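Local structure of Lic11098 (Leptospira interrogans serogroup Icterohaemorrhagiae serovar copenhageni, 4U08) at residues I56-P59 against K60-K64; L71-K75 against N76-A80; L324-H328 against N329-A333. The protein is of unknown function but, as a leucine-rich repeat protein of a pathogenic spirochaete, may act as a virulence factor. All blocks are in the same frame, centred on the assembly; numbering follows the deposited sequence.

Contact 1 of 3, residues I56-P59 against K60-K64; sequences IALP and KEIGK
The carboxylate of Glu61 brings one oxygen to the pyrrolidine ring of Pro59, OE1 lying 3.4 Å from the ring's CB, while the carbonyl plane of Pro59 has the Ile62 amide above it. Leu35, from earlier in the chain, also touches this proline. The segment belongs to a leucine-rich repeat, at the point where the irregular run 56-59 turns into the 3-10 segment 60-64, in the loop that leads from strand 47-49 to strand 70-72. The evidence for the turn is a run of three backbone bonds, each reaching three residues back. Ile62 N gives the first to Pro59 O at 3.2 Å and nearly straight (164°), although the donor sits 55° out of the carbonyl plane and so misses the lone pairs. Gly63 N to Lys60 O and Lys64 N to Glu61 O continue it. The apolar part of the contact is the pair Leu58 and Ile62. With its CG1 anti to the backbone N (chi1 -158°), Ile62 sends CD1 back to Leu58, and the two side chains cross obliquely. Leu58 also packs on Leu73, and the exposed Lys60 reaches Glu84. CD1 of Ile62 comes within 4.0 Å of Leu58 CD2, and its CG2 within 3.3 Å of Pro59 O.

Contact 2 of 3, residues L71-K75 against N76-A80; sequences LHLSK and NQLMA
Leu73, Asn76 and Leu78 are the closing positions of the LxxLxLxxNxL signature of a leucine-rich repeat, and they meet where the chain leaves strand 70-72 and turns. Leu78 presents a single methyl to Leu73: its CD1 lies 3.9 Å from Leu73 CD1 and equally 3.9 Å from Leu73 CD2, so this one methyl sits against both branches of the other leucine. The two side chains cross at about a right angle. Asn76 supplies the polar part of the bend. Its CG is anti to its own carbonyl carbon (chi1 -83°), which turns the amide back over the bend until ND2 is 3.2 Å from Leu73 O, a weak hydrogen bond at 158°. Stronger partners lie in the preceding coil, where OD1 accepts from Leu55 N and ND2 donates to Leu50 O. This is the asparagine ladder of the repeat fold, in which each buried amide ties one coil to the next. The following rung is Asn99, which donates to Leu73 O and accepts from Leu78 N. Between Leu73 and Asn76, Lys75 takes a left-handed backbone conformation, and its NZ makes a long, weak ion pair with Asp52.

Contact 3 of 3, residues L324-H328 against N329-A333; sequences LDLEH and NQLNA. With ZN (zinc ion), chain C.
Asn329 is the residue most enclosed by the contact, followed by Leu326 and His328, and together they describe the turn that follows strand 323-325 in a leucine-rich repeat. Asn329 fills the asparagine position of the LxxLxLxxNxL signature. Its ND2 donates to Leu326 O at 3.0 Å along an almost straight line (173°). The oxygen lies practically in the plane of the Asn329 amide, whereas the donor stands well above the carbonyl plane of Leu326, away from its lone pairs. The buried amide is satisfied at both ends by the neighbouring coil, ND2 also giving to Leu303 O and OD1 accepting from Leu308 N. Leu326 O in turn receives a second donor, Asn352 ND2, which repeats the pattern one coil on.

The side chain of Leu326 faces Leu331, crossing it at about a right angle. One methyl carries the packing: Leu331 CD1 is 3.9 Å from Leu326 CB and 3.9 Å from Leu326 CD1. Just before the bend, Asp325 OD1 accepts from Glu327 N at 3.0 Å, forming an Asx turn at the exit from the strand. Glu327 itself bonds through OE1 to Asn348.

The ring of His328 leads away from the bend. CG is anti to the backbone N (chi1 -154°), which carries the imidazole outward to a zinc ion and against the ring of Tyr351. A crystal neighbour also touches this histidine. The ion sits symmetrically before NE2, with His328 CD2 and CE1 equally far from it; NE2 to zinc is 2.0 Å, and water 1 binds the zinc at about 90° to that bond.

How the contacts relate
Contacts 1 and 2 are adjoining pieces of the solenoid, their centres about 12 Å apart. Ile56 O lies 2.9 Å from Met79 N, a probable hydrogen bond, and Leu58 CD1 packs on Leu73 CD1. Contact 3 lies on the other side of the chain's centre, about 52 Å from contact 2 and about 63 Å from contact 1 between centres. Despite that separation, contacts 2 and 3 hold equivalent elements: a strand exit, an amide-to-carbonyl bond, weak in contact 2, shorter and straighter in contact 3, and a leucine pair. Contact 2 is largely buried and contact 3 partly so, with a zinc-binding histidine added. Contact 1 is a surface contact and combines 3-10 backbone bonds with one apolar pair.

Contact 1 of 3, residues I56-P59 against K60-K64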
loop_
_atom_site.group_PDB
_atom_site.type_symbol
_atom_site.label_atom_id
_atom_site.label_comp_id
_atom_site.label_asym_id
_atom_site.label_seq_id
_atom_site.Cartn_x
_atom_site.Cartn_y
_atom_site.Cartn_z
ATOM N N ILE A 56 16.302 10.289 25.527
ATOM C CA ILE A 56 14.979 10.462 26.118
ATOM C C ILE A 56 14.456 11.869 25.828
ATOM O O ILE A 56 13.244 12.080 25.804
ATOM C CB ILE A 56 14.929 10.091 27.628
ATOM C CG1 ILE A 56 15.952 10.902 28.464
ATOM C CG2 ILE A 56 15.075 8.572 27.829
ATOM C CD1 ILE A 56 15.661 10.971 29.997
ATOM N N ALA A 57 15.380 12.816 25.574
ATOM C CA ALA A 57 15.091 14.216 25.275
ATOM C C ALA A 57 16.221 14.833 24.453
ATOM O O ALA A 57 17.240 14.178 24.225
ATOM C CB ALA A 57 14.905 14.990 26.575
ATOM N N LEU A 58 16.042 16.085 24.001
ATOM C CA LEU A 58 17.052 16.821 23.240
ATOM C C LEU A 58 17.361 18.150 23.920
ATOM O O LEU A 58 16.432 18.782 24.436
ATOM C CB LEU A 58 16.570 17.135 21.818
ATOM C CG LEU A 58 16.353 15.984 20.839
ATOM C CD1 LEU A 58 15.585 16.488 19.635
ATOM C CD2 LEU A 58 17.674 15.349 20.408
ATOM N N PRO A 59 18.626 18.639 23.881
ATOM C CA PRO A 59 18.906 19.961 24.473
ATOM C C PRO A 59 18.255 21.085 23.661
ATOM O O PRO A 59 18.029 20.929 22.459
ATOM C CB PRO A 59 20.433 20.048 24.429
ATOM C CG PRO A 59 20.822 19.183 23.264
ATOM C CD PRO A 59 19.848 18.037 23.298
ATOM N N LYS A 60 17.947 22.210 24.322
ATOM C CA LYS A 60 17.339 23.391 23.691
ATOM C C LYS A 60 18.265 24.013 22.635
ATOM O O LYS A 60 17.791 24.637 21.687
ATOM C CB LYS A 60 16.903 24.430 24.751
ATOM C CG LYS A 60 17.999 24.837 25.745
ATOM C CD LYS A 60 17.504 25.846 26.780
ATOM C CE LYS A 60 18.009 27.251 26.531
ATOM N NZ LYS A 60 19.447 27.406 26.885
ATOM N N GLU A 61 19.581 23.787 22.778
ATOM C CA GLU A 61 20.616 24.299 21.873
ATOM C C GLU A 61 20.562 23.665 20.476
ATOM O O GLU A 61 21.186 24.197 19.550
ATOM C CB GLU A 61 22.015 24.177 22.502
ATOM C CG GLU A 61 22.171 24.941 23.812
ATOM C CD GLU A 61 21.971 24.136 25.085
ATOM O OE1 GLU A 61 21.007 23.340 25.155
ATOM O OE2 GLU A 61 22.773 24.322 26.028
ATOM N N ILE A 62 19.761 22.580 20.303
ATOM C CA ILE A 62 19.560 21.940 18.995
ATOM C C ILE A 62 18.979 22.961 18.007
ATOM O O ILE A 62 19.289 22.889 16.820
ATOM C CB ILE A 62 18.769 20.592 19.048
ATOM C CG1 ILE A 62 19.057 19.721 17.792
ATOM C CG2 ILE A 62 17.263 20.798 19.256
ATOM C CD1 ILE A 62 19.026 18.198 18.014
ATOM N N GLY A 63 18.223 23.936 18.530
ATOM C CA GLY A 63 17.624 25.020 17.761
ATOM C C GLY A 63 18.624 25.944 17.090
ATOM O O GLY A 63 18.259 26.651 16.151
ATOM N N LYS A 64 19.902 25.947 17.550
ATOM C CA LYS A 64 20.952 26.809 16.974
ATOM C C LYS A 64 21.511 26.303 15.627
ATOM O O LYS A 64 22.199 27.060 14.933
ATOM C CB LYS A 64 22.104 27.065 17.978
ATOM C CG LYS A 64 21.686 27.695 19.316
ATOM C CD LYS A 64 21.680 29.244 19.412
ATOM C CE LYS A 64 20.295 29.692 19.801
ATOM N NZ LYS A 64 20.106 31.150 19.585
#

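Contact 2 of 3, residues L71-K75 against N76-A80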
loop_
_atom_site.group_PDB
_atom_site.type_symbol
_atom_site.label_atom_id
_atom_site.label_comp_id
_atom_site.label_asym_id
_atom_site.label_seq_id
_atom_site.Cartn_x
_atom_site.Cartn_y
_atom_site.Cartn_z
ATOM N N LEU A 71 17.576 15.744 10.127
ATOM C CA LEU A 71 17.705 15.318 11.500
ATOM C C LEU A 71 17.128 13.912 11.637
ATOM O O LEU A 71 15.913 13.726 11.530
ATOM C CB LEU A 71 17.033 16.338 12.457
ATOM C CG LEU A 71 17.067 16.020 13.953
ATOM C CD1 LEU A 71 18.499 15.845 14.461
ATOM C CD2 LEU A 71 16.364 17.110 14.743
ATOM N N HIS A 72 18.017 12.921 11.827
ATOM C CA HIS A 72 17.663 11.505 11.968
ATOM C C HIS A 72 17.680 11.163 13.459
ATOM O O HIS A 72 18.734 11.184 14.097
ATOM C CB HIS A 72 18.634 10.612 11.154
ATOM C CG HIS A 72 18.614 10.897 9.682
ATOM N ND1 HIS A 72 17.994 10.038 8.792
ATOM C CD2 HIS A 72 19.115 11.951 8.994
ATOM C CE1 HIS A 72 18.138 10.595 7.597
ATOM N NE2 HIS A 72 18.806 11.744 7.668
ATOM N N LEU A 73 16.503 10.915 14.025
ATOM C CA LEU A 73 16.354 10.633 15.448
ATOM C C LEU A 73 15.545 9.371 15.696
ATOM O O LEU A 73 14.934 9.218 16.757
ATOM C CB LEU A 73 15.652 11.821 16.111
ATOM C CG LEU A 73 16.529 12.910 16.669
ATOM C CD1 LEU A 73 15.699 14.118 16.986
ATOM C CD2 LEU A 73 17.232 12.438 17.925
ATOM N N SER A 74 15.538 8.472 14.723
ATOM C CA SER A 74 14.773 7.248 14.791
ATOM C C SER A 74 15.353 6.269 15.791
ATOM O O SER A 74 16.548 6.310 16.082
ATOM C CB SER A 74 14.691 6.598 13.409
ATOM O OG SER A 74 14.145 7.505 12.466
ATOM N N LYS A 75 14.499 5.386 16.311
ATOM C CA LYS A 75 14.870 4.311 17.225
ATOM C C LYS A 75 15.633 4.817 18.470
ATOM O O LYS A 75 16.761 4.412 18.743
ATOM C CB LYS A 75 15.622 3.184 16.472
ATOM C CG LYS A 75 14.815 2.573 15.322
ATOM C CD LYS A 75 15.615 1.556 14.519
ATOM C CE LYS A 75 16.009 2.087 13.162
ATOM N NZ LYS A 75 16.894 1.145 12.427
ATOM N N ASN A 76 15.003 5.733 19.200
ATOM C CA ASN A 76 15.489 6.242 20.474
ATOM C C ASN A 76 14.325 6.039 21.435
ATOM O O ASN A 76 13.438 5.226 21.147
ATOM C CB ASN A 76 15.895 7.713 20.375
ATOM C CG ASN A 76 17.269 7.891 19.844
ATOM O OD1 ASN A 76 18.241 7.790 20.574
ATOM N ND2 ASN A 76 17.378 8.122 18.554
ATOM N N GLN A 77 14.313 6.769 22.564
ATOM C CA GLN A 77 13.242 6.675 23.553
ATOM C C GLN A 77 12.713 8.093 23.842
ATOM O O GLN A 77 12.319 8.377 24.981
ATOM C CB GLN A 77 13.773 5.999 24.837
ATOM C CG GLN A 77 14.193 4.535 24.680
ATOM C CD GLN A 77 15.083 4.039 25.803
ATOM O OE1 GLN A 77 15.762 4.807 26.500
ATOM N NE2 GLN A 77 15.133 2.726 25.979
ATOM N N LEU A 78 12.698 8.980 22.800
ATOM C CA LEU A 78 12.299 10.386 22.943
ATOM C C LEU A 78 10.896 10.530 23.487
ATOM O O LEU A 78 9.959 9.971 22.921
ATOM C CB LEU A 78 12.459 11.193 21.650
ATOM C CG LEU A 78 13.866 11.369 21.097
ATOM C CD1 LEU A 78 13.815 12.079 19.769
ATOM C CD2 LEU A 78 14.753 12.154 22.051
HETATM N N MSE A 79 10.772 11.229 24.625
HETATM C CA MSE A 79 9.506 11.438 25.320
HETATM C C MSE A 79 8.844 12.746 24.902
HETATM O O MSE A 79 7.627 12.869 25.012
HETATM C CB MSE A 79 9.712 11.395 26.843
HETATM C CG MSE A 79 10.427 10.145 27.322
HETATM SE SE MSE A 79 9.756 9.505 28.873
HETATM C CE MSE A 79 8.095 9.123 28.379
ATOM N N ALA A 80 9.641 13.715 24.418
ATOM C CA ALA A 80 9.175 15.039 23.997
ATOM C C ALA A 80 10.194 15.717 23.105
ATOM O O ALA A 80 11.362 15.345 23.130
ATOM C CB ALA A 80 8.904 15.915 25.221
#

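Contact 3 of 3, residues L324-H328 against N329-A333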
loop_
_atom_site.group_PDB
_atom_site.type_symbol
_atom_site.label_atom_id
_atom_site.label_comp_id
_atom_site.label_asym_id
_atom_site.label_seq_id
_atom_site.Cartn_x
_atom_site.Cartn_y
_atom_site.Cartn_z
ATOM N N LEU A 324 -3.764 -18.400 -13.976
ATOM C CA LEU A 324 -5.187 -18.542 -13.614
ATOM C C LEU A 324 -5.332 -19.507 -12.452
ATOM O O LEU A 324 -4.911 -20.670 -12.539
ATOM C CB LEU A 324 -6.012 -18.968 -14.842
ATOM C CG LEU A 324 -7.536 -19.206 -14.679
ATOM C CD1 LEU A 324 -8.269 -17.955 -14.080
ATOM C CD2 LEU A 324 -8.156 -19.636 -16.036
ATOM N N ASP A 325 -5.832 -18.998 -11.312
ATOM C CA ASP A 325 -5.954 -19.833 -10.130
ATOM C C ASP A 325 -7.428 -20.094 -9.816
ATOM O O ASP A 325 -8.141 -19.187 -9.398
ATOM C CB ASP A 325 -5.181 -19.242 -8.931
ATOM C CG ASP A 325 -5.227 -20.064 -7.654
ATOM O OD1 ASP A 325 -5.866 -21.171 -7.656
ATOM O OD2 ASP A 325 -4.655 -19.611 -6.644
ATOM N N LEU A 326 -7.857 -21.363 -9.979
ATOM C CA LEU A 326 -9.261 -21.751 -9.749
ATOM C C LEU A 326 -9.394 -22.789 -8.682
ATOM O O LEU A 326 -10.403 -23.522 -8.605
ATOM C CB LEU A 326 -9.892 -22.216 -11.062
ATOM C CG LEU A 326 -10.124 -21.111 -12.099
ATOM C CD1 LEU A 326 -10.147 -21.690 -13.491
ATOM C CD2 LEU A 326 -11.405 -20.322 -11.789
ATOM N N GLU A 327 -8.387 -22.838 -7.810
ATOM C CA GLU A 327 -8.339 -23.851 -6.753
ATOM C C GLU A 327 -9.533 -23.803 -5.821
ATOM O O GLU A 327 -9.948 -22.719 -5.431
ATOM C CB GLU A 327 -7.034 -23.722 -5.954
ATOM C CG GLU A 327 -6.967 -24.639 -4.738
ATOM C CD GLU A 327 -5.617 -24.729 -4.042
ATOM O OE1 GLU A 327 -4.585 -24.372 -4.654
ATOM O OE2 GLU A 327 -5.598 -25.214 -2.895
ATOM N N HIS A 328 -10.067 -24.981 -5.448
ATOM C CA HIS A 328 -11.132 -25.121 -4.453
ATOM C C HIS A 328 -12.405 -24.328 -4.781
ATOM O O HIS A 328 -12.967 -23.639 -3.935
ATOM C CB HIS A 328 -10.587 -24.783 -3.039
ATOM C CG HIS A 328 -11.344 -25.460 -1.937
ATOM N ND1 HIS A 328 -12.495 -24.899 -1.388
ATOM C CD2 HIS A 328 -11.116 -26.650 -1.342
ATOM C CE1 HIS A 328 -12.920 -25.768 -0.481
ATOM N NE2 HIS A 328 -12.115 -26.831 -0.406
ATOM N N ASN A 329 -12.801 -24.358 -6.031
ATOM C CA ASN A 329 -14.096 -23.821 -6.424
ATOM C C ASN A 329 -14.958 -25.102 -6.562
ATOM O O ASN A 329 -14.594 -26.161 -6.052
ATOM C CB ASN A 329 -14.007 -23.061 -7.749
ATOM C CG ASN A 329 -13.561 -21.655 -7.530
ATOM O OD1 ASN A 329 -14.332 -20.834 -7.082
ATOM N ND2 ASN A 329 -12.296 -21.373 -7.726
ATOM N N GLN A 330 -16.036 -25.045 -7.302
ATOM C CA GLN A 330 -16.784 -26.289 -7.497
ATOM C C GLN A 330 -17.010 -26.482 -8.991
ATOM O O GLN A 330 -18.106 -26.769 -9.419
ATOM C CB GLN A 330 -18.069 -26.294 -6.624
ATOM C CG GLN A 330 -18.786 -24.954 -6.529
ATOM C CD GLN A 330 -19.700 -24.897 -5.328
ATOM O OE1 GLN A 330 -20.906 -25.168 -5.417
ATOM N NE2 GLN A 330 -19.149 -24.515 -4.184
ATOM N N LEU A 331 -15.969 -26.244 -9.813
ATOM C CA LEU A 331 -16.112 -26.342 -11.257
ATOM C C LEU A 331 -16.429 -27.750 -11.712
ATOM O O LEU A 331 -15.729 -28.687 -11.347
ATOM C CB LEU A 331 -14.860 -25.828 -12.005
ATOM C CG LEU A 331 -14.554 -24.351 -11.873
ATOM C CD1 LEU A 331 -13.115 -24.048 -12.384
ATOM C CD2 LEU A 331 -15.579 -23.531 -12.647
ATOM N N ASN A 332 -17.458 -27.875 -12.553
ATOM C CA ASN A 332 -17.951 -29.131 -13.126
ATOM C C ASN A 332 -17.324 -29.337 -14.487
ATOM O O ASN A 332 -17.145 -30.462 -14.923
ATOM C CB ASN A 332 -19.519 -29.051 -13.244
ATOM C CG ASN A 332 -20.165 -28.636 -11.937
ATOM O OD1 ASN A 332 -20.533 -27.478 -11.740
ATOM N ND2 ASN A 332 -20.185 -29.533 -10.959
ATOM N N ALA A 333 -17.001 -28.245 -15.174
ATOM C CA ALA A 333 -16.385 -28.298 -16.512
ATOM C C ALA A 333 -15.634 -27.001 -16.807
ATOM O O ALA A 333 -15.862 -25.993 -16.153
ATOM C CB ALA A 333 -17.461 -28.516 -17.581
HETATM ZN ZN ZN C . -12.293 -28.356 0.841
HETATM O O HOH W 1 -12.151 -27.123 2.364
#